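Local atomic coordinates of ATP synthase subunit s, mitochondrial (Bos taurus, PDB entry 3E4G), a protein that regulates mitochondrial ATP synthase, being necessary for its proton conduction and blocking a proton leak through an alternative exit pathway. Residues Ser28-Arg33 and Ser71-Ile76; Gly35-Tyr40 and Trp46-Asn51; Lys130-Leu135 and Glu156-Ala161. The protein carries 1 engineered substitution. All coordinates share one frame; numbering follows the deposited sequence.

Contact 1. Residues Ser28-Arg33 and Ser71-Ile76; sequences SEWLLR and SCIMSI
Ile-73 directs one methyl, CG2, at two consecutive side chains of the helix, Trp-30 and Leu-31, and every approach within 4.5 Å between the two segments is made by these three residues. The tightest is Ile-73 CG2 to Trp-30 CZ2 at 3.5 Å; CE2 of the same indole follows at 3.7 Å from that methyl. Isoleucine and indole cross at about a right angle, and the methyl meets the ring obliquely, from a direction that is neither squarely over the face nor along the edge. The branch carbon of the isoleucine, Ile-73 CB, is 3.8 Å from Trp-30 CZ2. Trp-30 carries CG opposite its backbone N (chi1 164°), which brings the far part of the indole toward the loop although the CB itself does not point there. In Ile-73, CG1 lies between the backbone N and the carbonyl carbon (chi1 60°), leaving CG2 opposite that carbonyl carbon as the branch that reaches the helix. Leu-31 is the looser partner: its CD2 stands 4.2 Å from Ile-73 CG2. That same CD2 also lies 3.7 Å over one face of the Trp-30 indole, nearer its rim than its middle, so the leucine supports the indole while touching the isoleucine. The interaction is purely apolar and buries 184 Å², both sides summed. Within the loop, Ile-73 N donates a weak bond to Ser-71 OG, which is also hydrogen-bonded to Cys-34 O. His-80 stacks on the Trp-30 ring and Phe-78 meets it edge-to-face. The contact joins helix 23-33 of the N-terminal domain to the loop of LRR 2, beside Asn-11 of helix 2-11, Val-38 of strand 37-40, and Ile-66 and Ala-68 of strand 63-69.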
loop_
_atom_site.group_PDB
_atom_site.type_symbol
_atom_site.label_atom_id
_atom_site.label_comp_id
_atom_site.label_asym_id
_atom_site.label_seq_id
_atom_site.Cartn_x
_atom_site.Cartn_y
_atom_site.Cartn_z
ATOM N N SER A 28 5.841 7.616 -6.513
ATOM C CA SER A 28 5.295 7.212 -7.794
ATOM C C SER A 28 6.337 6.424 -8.596
ATOM O O SER A 28 6.026 5.432 -9.241
ATOM C CB SER A 28 4.884 8.435 -8.637
ATOM O OG SER A 28 3.814 9.171 -8.026
ATOM N N GLU A 29 7.560 6.925 -8.567
ATOM C CA GLU A 29 8.684 6.250 -9.288
ATOM C C GLU A 29 8.898 4.854 -8.698
ATOM O O GLU A 29 9.072 3.858 -9.431
ATOM C CB GLU A 29 9.930 7.086 -9.191
ATOM C CG GLU A 29 9.846 8.354 -10.069
ATOM C CD GLU A 29 10.866 9.380 -9.841
ATOM O OE1 GLU A 29 11.700 9.266 -8.952
ATOM O OE2 GLU A 29 10.829 10.375 -10.660
ATOM N N TRP A 30 8.970 4.745 -7.380
ATOM C CA TRP A 30 9.107 3.451 -6.696
ATOM C C TRP A 30 7.990 2.494 -7.111
ATOM O O TRP A 30 8.226 1.346 -7.516
ATOM C CB TRP A 30 9.108 3.660 -5.171
ATOM C CG TRP A 30 8.871 2.423 -4.391
ATOM C CD1 TRP A 30 9.580 1.254 -4.380
ATOM C CD2 TRP A 30 7.772 2.205 -3.484
ATOM N NE1 TRP A 30 9.024 0.348 -3.523
ATOM C CE2 TRP A 30 7.895 0.913 -2.948
ATOM C CE3 TRP A 30 6.695 3.024 -3.062
ATOM C CZ2 TRP A 30 6.973 0.368 -2.045
ATOM C CZ3 TRP A 30 5.798 2.505 -2.161
ATOM C CH2 TRP A 30 5.908 1.204 -1.677
ATOM N N LEU A 31 6.748 2.966 -7.011
ATOM C CA LEU A 31 5.617 2.065 -7.311
ATOM C C LEU A 31 5.658 1.621 -8.755
ATOM O O LEU A 31 5.546 0.421 -9.052
ATOM C CB LEU A 31 4.308 2.761 -6.932
ATOM C CG LEU A 31 4.116 2.734 -5.398
ATOM C CD1 LEU A 31 3.187 3.847 -4.905
ATOM C CD2 LEU A 31 3.610 1.387 -4.913
ATOM N N LEU A 32 5.817 2.559 -9.693
ATOM C CA LEU A 32 5.741 2.124 -11.089
ATOM C C LEU A 32 6.972 1.263 -11.466
ATOM O O LEU A 32 6.815 0.293 -12.212
ATOM C CB LEU A 32 5.533 3.261 -12.080
ATOM C CG LEU A 32 4.055 3.638 -12.297
ATOM C CD1 LEU A 32 3.346 4.180 -11.026
ATOM C CD2 LEU A 32 3.999 4.711 -13.413
ATOM N N ARG A 33 8.165 1.558 -10.949
ATOM C CA ARG A 33 9.319 0.709 -11.314
ATOM C C ARG A 33 9.127 -0.701 -10.774
ATOM O O ARG A 33 9.685 -1.665 -11.321
ATOM C CB ARG A 33 10.680 1.332 -10.891
ATOM C CG ARG A 33 10.981 1.259 -9.417
ATOM C CD ARG A 33 11.983 2.334 -9.042
ATOM N NE ARG A 33 12.430 2.162 -7.662
ATOM C CZ ARG A 33 12.798 3.144 -6.850
ATOM N NH1 ARG A 33 12.822 4.408 -7.296
ATOM N NH2 ARG A 33 13.126 2.866 -5.593
ATOM N N SER A 71 3.202 -6.992 -8.332
ATOM C CA SER A 71 4.244 -6.012 -8.045
ATOM C C SER A 71 5.300 -6.630 -7.137
ATOM O O SER A 71 5.000 -7.508 -6.311
ATOM C CB SER A 71 3.601 -4.811 -7.385
ATOM O OG SER A 71 4.530 -3.870 -6.892
ATOM N N CYS A 72 6.523 -6.101 -7.219
ATOM C CA CYS A 72 7.643 -6.569 -6.349
ATOM C C CYS A 72 7.877 -5.696 -5.171
ATOM O O CYS A 72 8.934 -5.844 -4.506
ATOM C CB CYS A 72 8.943 -6.746 -7.214
ATOM S SG CYS A 72 9.609 -5.194 -7.824
ATOM N N ILE A 73 6.932 -4.840 -4.785
ATOM C CA ILE A 73 7.115 -4.030 -3.584
ATOM C C ILE A 73 7.233 -4.936 -2.363
ATOM O O ILE A 73 6.609 -5.985 -2.216
ATOM C CB ILE A 73 5.997 -2.997 -3.418
ATOM C CG1 ILE A 73 4.601 -3.653 -3.313
ATOM C CG2 ILE A 73 6.079 -1.945 -4.511
ATOM C CD1 ILE A 73 3.484 -2.565 -3.155
ATOM N N MET A 74 8.065 -4.440 -1.413
ATOM C CA MET A 74 8.263 -5.183 -0.128
ATOM C C MET A 74 8.866 -4.299 0.882
ATOM O O MET A 74 9.682 -3.451 0.552
ATOM C CB MET A 74 8.898 -6.420 -0.289
ATOM C CG MET A 74 10.120 -6.213 -0.697
ATOM S SD MET A 74 10.999 -7.855 -0.935
ATOM C CE MET A 74 10.513 -8.799 0.459
ATOM N N SER A 75 8.620 -4.596 2.132
ATOM C CA SER A 75 9.314 -4.135 3.298
ATOM C C SER A 75 9.737 -2.701 3.255
ATOM O O SER A 75 8.891 -1.761 3.351
ATOM C CB SER A 75 10.450 -5.158 3.679
ATOM O OG SER A 75 11.498 -5.115 2.700
ATOM N N ILE A 76 11.027 -2.465 3.250
ATOM C CA ILE A 76 11.507 -1.106 3.401
ATOM C C ILE A 76 11.152 -0.268 2.148
ATOM O O ILE A 76 11.254 0.967 2.221
ATOM C CB ILE A 76 12.930 -0.976 3.941
ATOM C CG1 ILE A 76 13.768 -1.630 2.899
ATOM C CG2 ILE A 76 13.022 -1.453 5.392
ATOM C CD1 ILE A 76 13.436 -1.896 1.421
#

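Contact 2. Residues Gly35-Tyr40 and Trp46-Asn51; sequences GAMVRY and WQKDYN. With MG (magnesium ion), chain B.
A single antiparallel bridge, the hydrogen-bonded pair Val-38 and Gln-47, lays residues 46-48 along 37-40, one of the two outermost strands of the sheet, where the N-terminal domain passes into LRR 1. Gln-47 N donates to Val-38 O at 2.7 Å, the oxygen being met almost head-on (C=O...N 176°); the return bond, Val-38 N to Gln-47 O, is longer at 3.3 Å. Arg-39 lies across the indole of Trp-46: its CB sits 3.6 Å from the centroid of the six-membered ring and 12° off the normal, a CH-pi contact. Bent at chi3 (56°), the arginine brings CD to 3.6 Å from Trp-46 NE1, and that nitrogen meets the edge of the guanidinium, whose NH1 bonds Gln-64 OE1 and Gln-43 O. Met-37 CB packs on the same indole, 3.7 Å from Trp-46 CE3. With Trp-46 reduced to an alanine, Met-37 CB and the aliphatic part of Arg-39 are likely to lose their aromatic partner, and the bent arginine chain to become freer to turn. Met-37 runs beside Lys-48, pointing the same way, with CG 3.7 Å from Lys-48 CB. On the Val-38 side, Gln-47 CG reaches 3.6 Å from Tyr-40 CE2. Two waters extend the pairing, one joining Ala-36 O to Lys-48 O, the other accepting from Tyr-40 N and Gln-47 NE2. Upstream, Gly-35 closes helix 23-33 as the C-prime residue of a Schellman motif, and its O binds the magnesium at 2.2 Å, beside three waters and Thr-69 O. An antiparallel strand shielding the first parallel strand is consistent with the N-terminal cap of a leucine-rich repeat domain, here coupled to a metal site.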
loop_
_atom_site.group_PDB
_atom_site.type_symbol
_atom_site.label_atom_id
_atom_site.label_comp_id
_atom_site.label_asym_id
_atom_site.label_seq_id
_atom_site.Cartn_x
_atom_site.Cartn_y
_atom_site.Cartn_z
ATOM N N GLY A 35 6.228 -2.267 -10.724
ATOM C CA GLY A 35 5.066 -2.915 -11.328
ATOM C C GLY A 35 3.745 -2.588 -10.674
ATOM O O GLY A 35 2.779 -3.366 -10.835
ATOM N N ALA A 36 3.649 -1.477 -9.947
ATOM C CA ALA A 36 2.420 -0.969 -9.417
ATOM C C ALA A 36 1.955 0.256 -10.241
ATOM O O ALA A 36 2.664 0.737 -11.165
ATOM C CB ALA A 36 2.563 -0.652 -7.928
ATOM N N MET A 37 0.814 0.766 -9.904
ATOM C CA MET A 37 0.207 1.949 -10.571
ATOM C C MET A 37 -0.257 2.913 -9.456
ATOM O O MET A 37 -0.561 2.509 -8.335
ATOM C CB MET A 37 -1.019 1.517 -11.415
ATOM C CG MET A 37 -0.688 0.490 -12.483
ATOM S SD MET A 37 -2.228 0.025 -13.340
ATOM C CE MET A 37 -1.610 -1.221 -14.444
ATOM N N VAL A 38 -0.313 4.197 -9.833
ATOM C CA VAL A 38 -0.855 5.218 -8.916
ATOM C C VAL A 38 -1.833 6.108 -9.689
ATOM O O VAL A 38 -1.736 6.248 -10.919
ATOM C CB VAL A 38 0.222 6.123 -8.291
ATOM C CG1 VAL A 38 1.254 5.242 -7.494
ATOM C CG2 VAL A 38 0.943 7.035 -9.246
ATOM N N ARG A 39 -2.724 6.737 -8.951
ATOM C CA ARG A 39 -3.648 7.730 -9.533
ATOM C C ARG A 39 -3.621 8.944 -8.626
ATOM O O ARG A 39 -3.737 8.825 -7.388
ATOM C CB ARG A 39 -5.066 7.191 -9.631
ATOM C CG ARG A 39 -5.987 8.171 -10.379
ATOM C CD ARG A 39 -7.419 7.685 -10.489
ATOM N NE ARG A 39 -8.031 7.381 -9.203
ATOM C CZ ARG A 39 -8.291 8.291 -8.261
ATOM N NH1 ARG A 39 -8.104 9.614 -8.509
ATOM N NH2 ARG A 39 -8.699 7.909 -7.077
ATOM N N TYR A 40 -3.437 10.112 -9.244
ATOM C CA TYR A 40 -3.347 11.377 -8.477
ATOM C C TYR A 40 -4.732 11.955 -8.216
ATOM O O TYR A 40 -5.696 11.826 -8.986
ATOM C CB TYR A 40 -2.517 12.389 -9.271
ATOM C CG TYR A 40 -1.109 11.919 -9.491
ATOM C CD1 TYR A 40 -0.315 11.499 -8.419
ATOM C CD2 TYR A 40 -0.530 11.890 -10.779
ATOM C CE1 TYR A 40 0.984 11.061 -8.618
ATOM C CE2 TYR A 40 0.753 11.474 -10.967
ATOM C CZ TYR A 40 1.521 11.051 -9.883
ATOM O OH TYR A 40 2.812 10.615 -10.131
ATOM N N TRP A 46 -5.079 6.612 -14.595
ATOM C CA TRP A 46 -3.964 6.055 -13.820
ATOM C C TRP A 46 -2.632 6.227 -14.500
ATOM O O TRP A 46 -2.512 6.184 -15.728
ATOM C CB TRP A 46 -4.241 4.571 -13.565
ATOM C CG TRP A 46 -5.308 4.324 -12.571
ATOM C CD1 TRP A 46 -6.650 4.537 -12.681
ATOM C CD2 TRP A 46 -5.079 3.904 -11.228
ATOM N NE1 TRP A 46 -7.292 4.262 -11.496
ATOM C CE2 TRP A 46 -6.313 3.863 -10.574
ATOM C CE3 TRP A 46 -3.910 3.596 -10.491
ATOM C CZ2 TRP A 46 -6.441 3.505 -9.215
ATOM C CZ3 TRP A 46 -4.027 3.247 -9.145
ATOM C CH2 TRP A 46 -5.240 3.203 -8.546
ATOM N N GLN A 47 -1.599 6.361 -13.655
ATOM C CA GLN A 47 -0.202 6.275 -14.079
ATOM C C GLN A 47 0.196 4.786 -14.095
ATOM O O GLN A 47 0.218 4.126 -13.047
ATOM C CB GLN A 47 0.699 6.998 -13.098
ATOM C CG GLN A 47 0.244 8.412 -12.763
ATOM C CD GLN A 47 0.170 9.348 -13.939
ATOM O OE1 GLN A 47 1.088 9.286 -14.855
ATOM N NE2 GLN A 47 -0.858 10.196 -13.956
ATOM N N LYS A 48 0.484 4.300 -15.273
ATOM C CA LYS A 48 0.895 2.871 -15.376
ATOM C C LYS A 48 2.164 2.662 -16.044
ATOM O O LYS A 48 2.729 1.556 -15.821
ATOM C CB LYS A 48 -0.164 1.935 -15.802
ATOM C CG LYS A 48 -0.495 2.301 -17.163
ATOM C CD LYS A 48 -1.871 1.404 -17.520
ATOM C CE LYS A 48 -2.347 1.570 -18.931
ATOM N NZ LYS A 48 -2.623 2.942 -19.332
ATOM N N ASP A 49 2.737 3.617 -16.768
ATOM C CA ASP A 49 4.067 3.513 -17.424
ATOM C C ASP A 49 5.017 4.511 -16.771
ATOM O O ASP A 49 4.786 5.753 -16.797
ATOM C CB ASP A 49 3.962 3.813 -18.921
ATOM C CG ASP A 49 5.404 3.854 -19.654
ATOM O OD1 ASP A 49 6.484 3.895 -19.069
ATOM O OD2 ASP A 49 5.329 3.780 -20.906
ATOM N N TYR A 50 6.129 4.010 -16.236
ATOM C CA TYR A 50 7.117 4.847 -15.558
ATOM C C TYR A 50 7.509 6.064 -16.392
ATOM O O TYR A 50 7.655 7.170 -15.885
ATOM C CB TYR A 50 8.357 3.977 -15.268
ATOM C CG TYR A 50 9.407 4.652 -14.491
ATOM C CD1 TYR A 50 9.536 4.458 -13.115
ATOM C CD2 TYR A 50 10.329 5.523 -15.107
ATOM C CE1 TYR A 50 10.512 5.082 -12.374
ATOM C CE2 TYR A 50 11.283 6.163 -14.398
ATOM C CZ TYR A 50 11.428 5.931 -13.026
ATOM O OH TYR A 50 12.368 6.579 -12.270
ATOM N N ASN A 51 7.723 5.803 -17.719
ATOM C CA ASN A 51 8.262 6.872 -18.572
ATOM C C ASN A 51 7.256 7.973 -18.843
ATOM O O ASN A 51 7.657 9.000 -19.413
ATOM C CB ASN A 51 8.769 6.254 -19.866
ATOM C CG ASN A 51 10.050 5.475 -19.639
ATOM O OD1 ASN A 51 10.749 5.696 -18.674
ATOM N ND2 ASN A 51 10.380 4.608 -20.533
HETATM MG MG MG B . 1.070 -4.260 -11.965
HETATM O O HOH W 1 2.675 -0.261 -13.762
HETATM O O HOH W 2 -3.141 10.072 -12.137
HETATM O O HOH W 3 2.709 -5.954 -12.848
HETATM O O HOH W 4 -0.738 -5.248 -13.142
HETATM O O HOH W 5 1.679 -2.889 -13.850
#

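Contact 3. Residues Lys130-Leu135 and Glu156-Ala161; sequences KGIIAL and EKIVQA
Ile-132, Ile-133, Ile-158 and Ala-161 form the seam between two neighbouring helices on the helical side of the leucine-rich repeat fold. The short axes of 130-134 and 156-161 run nearly parallel, 12° apart, and come no closer than 10.7 Å. At this spacing the long branched side chains must bridge the gap, and the total burial is a modest 162 Å². The bumps come from the isoleucines. CD1 of Ile-158 presses on the branch of Ile-132, 3.8 Å from CG2 and 4.0 Å from CB, and the two side chains cross at about a right angle. The extended chain of Ile-158 (chi2 179°) carries CD1 across to that branch. Ile-132 CG2 also stands 4.0 Å from Ile-158 CG2, so its methyl faces both methyls of the partner. All distances to the Ile-158 side chain belong to one of its two conformers and are less certain than the approach of Ile-133 to Ala-161. Around this pair, Val-152 touches both isoleucines, while Ile-132 reaches Ile-121 of strand 118-122; on the other helix Val-159 packs on Leu-171 and Leu-173 of strand 170-174. The firmer bump is Ile-133, whose CD1 enters the shallow hollow made where Ala-161, the smallest side chain of the group, follows Ile-158 three residues later. It lies 4.4 Å from Ile-158 CG1 and, much more tightly, 3.5 Å from Ala-161 CB.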
loop_
_atom_site.group_PDB
_atom_site.type_symbol
_atom_site.label_atom_id
_atom_site.label_comp_id
_atom_site.label_asym_id
_atom_site.label_seq_id
_atom_site.Cartn_x
_atom_site.Cartn_y
_atom_site.Cartn_z
ATOM N N LYS A 130 -2.012 -11.706 11.754
ATOM C CA LYS A 130 -1.243 -10.628 12.414
ATOM C C LYS A 130 -1.141 -9.374 11.577
ATOM O O LYS A 130 -1.278 -8.243 12.064
ATOM C CB LYS A 130 0.175 -11.125 12.745
ATOM C CG LYS A 130 1.054 -10.258 13.507
ATOM C CD LYS A 130 2.340 -10.988 13.942
ATOM C CE LYS A 130 3.237 -11.052 12.831
ATOM N NZ LYS A 130 4.328 -10.101 12.882
ATOM N N GLY A 131 -0.861 -9.531 10.291
ATOM C CA GLY A 131 -0.760 -8.379 9.429
ATOM C C GLY A 131 -2.097 -7.665 9.262
ATOM O O GLY A 131 -2.163 -6.445 9.197
ATOM N N ILE A 132 -3.152 -8.462 9.156
ATOM C CA ILE A 132 -4.494 -7.852 9.019
ATOM C C ILE A 132 -4.841 -7.066 10.244
ATOM O O ILE A 132 -5.370 -5.944 10.170
ATOM C CB ILE A 132 -5.547 -8.948 8.684
ATOM C CG1 ILE A 132 -5.248 -9.668 7.354
ATOM C CG2 ILE A 132 -6.966 -8.341 8.711
ATOM C CD1 ILE A 132 -5.054 -8.759 6.184
ATOM N N ILE A 133 -4.629 -7.624 11.430
ATOM C CA ILE A 133 -5.067 -6.966 12.635
ATOM C C ILE A 133 -4.306 -5.618 12.836
ATOM O O ILE A 133 -4.905 -4.694 13.349
ATOM C CB ILE A 133 -4.892 -7.948 13.855
ATOM C CG1 ILE A 133 -5.901 -9.058 13.782
ATOM C CG2 ILE A 133 -5.018 -7.209 15.189
ATOM C CD1 ILE A 133 -7.309 -8.581 14.264
ATOM N N ALA A 134 -3.079 -5.515 12.321
ATOM C CA ALA A 134 -2.354 -4.285 12.365
ATOM C C ALA A 134 -3.108 -3.077 11.705
ATOM O O ALA A 134 -2.918 -1.919 12.060
ATOM C CB ALA A 134 -0.986 -4.463 11.782
ATOM N N LEU A 135 -3.956 -3.412 10.726
ATOM C CA LEU A 135 -4.707 -2.368 9.995
ATOM C C LEU A 135 -5.700 -1.623 10.848
ATOM O O LEU A 135 -6.240 -0.591 10.394
ATOM C CB LEU A 135 -5.385 -2.960 8.763
ATOM C CG LEU A 135 -4.415 -3.709 7.830
ATOM C CD1 LEU A 135 -5.257 -4.415 6.721
ATOM C CD2 LEU A 135 -3.297 -2.737 7.271
ATOM N N GLU A 156 -13.120 -15.286 11.578
ATOM C CA GLU A 156 -14.182 -14.884 12.494
ATOM C C GLU A 156 -13.660 -13.970 13.579
ATOM O O GLU A 156 -14.299 -12.984 14.005
ATOM C CB GLU A 156 -14.771 -16.121 13.198
ATOM C CG GLU A 156 -15.372 -17.124 12.211
ATOM C CD GLU A 156 -14.399 -18.086 11.429
ATOM O OE1 GLU A 156 -14.964 -18.774 10.558
ATOM O OE2 GLU A 156 -13.131 -18.166 11.607
ATOM N N LYS A 157 -12.465 -14.268 14.026
ATOM C CA LYS A 157 -11.760 -13.433 14.987
ATOM C C LYS A 157 -11.468 -12.099 14.367
ATOM O O LYS A 157 -11.607 -11.056 15.034
ATOM C CB LYS A 157 -10.535 -14.115 15.528
ATOM C CG LYS A 157 -10.862 -15.261 16.427
ATOM C CD LYS A 157 -9.553 -15.908 16.988
ATOM C CE LYS A 157 -9.807 -17.201 17.809
ATOM N NZ LYS A 157 -8.502 -17.708 18.331
ATOM N N ILE A 158 -11.113 -12.084 13.091
ATOM C CA ILE A 158 -10.872 -10.820 12.400
ATOM C C ILE A 158 -12.135 -9.982 12.355
ATOM O O ILE A 158 -12.150 -8.777 12.677
ATOM C CB ILE A 158 -10.223 -11.040 11.009
ATOM C CG1 ILE A 158 -8.769 -11.464 11.264
ATOM C CG2 ILE A 158 -10.486 -9.792 10.051
ATOM C CD1 ILE A 158 -8.041 -11.717 10.185
ATOM N N VAL A 159 -13.252 -10.591 12.008
ATOM C CA VAL A 159 -14.514 -9.853 11.990
ATOM C C VAL A 159 -14.887 -9.257 13.321
ATOM O O VAL A 159 -15.290 -8.064 13.423
ATOM C CB VAL A 159 -15.700 -10.773 11.569
ATOM C CG1 VAL A 159 -17.071 -10.080 11.685
ATOM C CG2 VAL A 159 -15.504 -11.367 10.149
ATOM N N GLN A 160 -14.721 -10.032 14.384
ATOM C CA GLN A 160 -15.043 -9.503 15.709
ATOM C C GLN A 160 -14.133 -8.419 16.182
ATOM O O GLN A 160 -14.636 -7.422 16.752
ATOM C CB GLN A 160 -15.089 -10.620 16.734
ATOM C CG GLN A 160 -16.269 -11.556 16.432
ATOM C CD GLN A 160 -17.643 -10.818 16.293
ATOM O OE1 GLN A 160 -18.038 -10.079 17.220
ATOM N NE2 GLN A 160 -18.385 -11.052 15.186
ATOM N N ALA A 161 -12.857 -8.578 15.865
ATOM C CA ALA A 161 -11.827 -7.573 16.198
ATOM C C ALA A 161 -12.170 -6.245 15.596
ATOM O O ALA A 161 -12.065 -5.181 16.237
ATOM C CB ALA A 161 -10.431 -8.000 15.827
#

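Overall arrangement
From the N terminus, helix 23-33 turns at Gly-35 into strand 37-40. Contact 2 closes first, a short hairpin-like loop in which 46-51 returns to that strand; the chain then runs through strand 63-69 to 71-76, where contact 1 closes a wider loop that encloses contact 2. The two touch directly: Ser-28 OG and Tyr-40 OH are probably hydrogen-bonded, 2.7 Å apart. Together they tie the N-terminal domain to LRR 1 and LRR 2. Contact 3 comes later, in series, joining helices 129-134 and 155-165 on the opposite side of the chain's centre, with its centre about 25 Å from that of contact 1 and about 30 Å from that of contact 2.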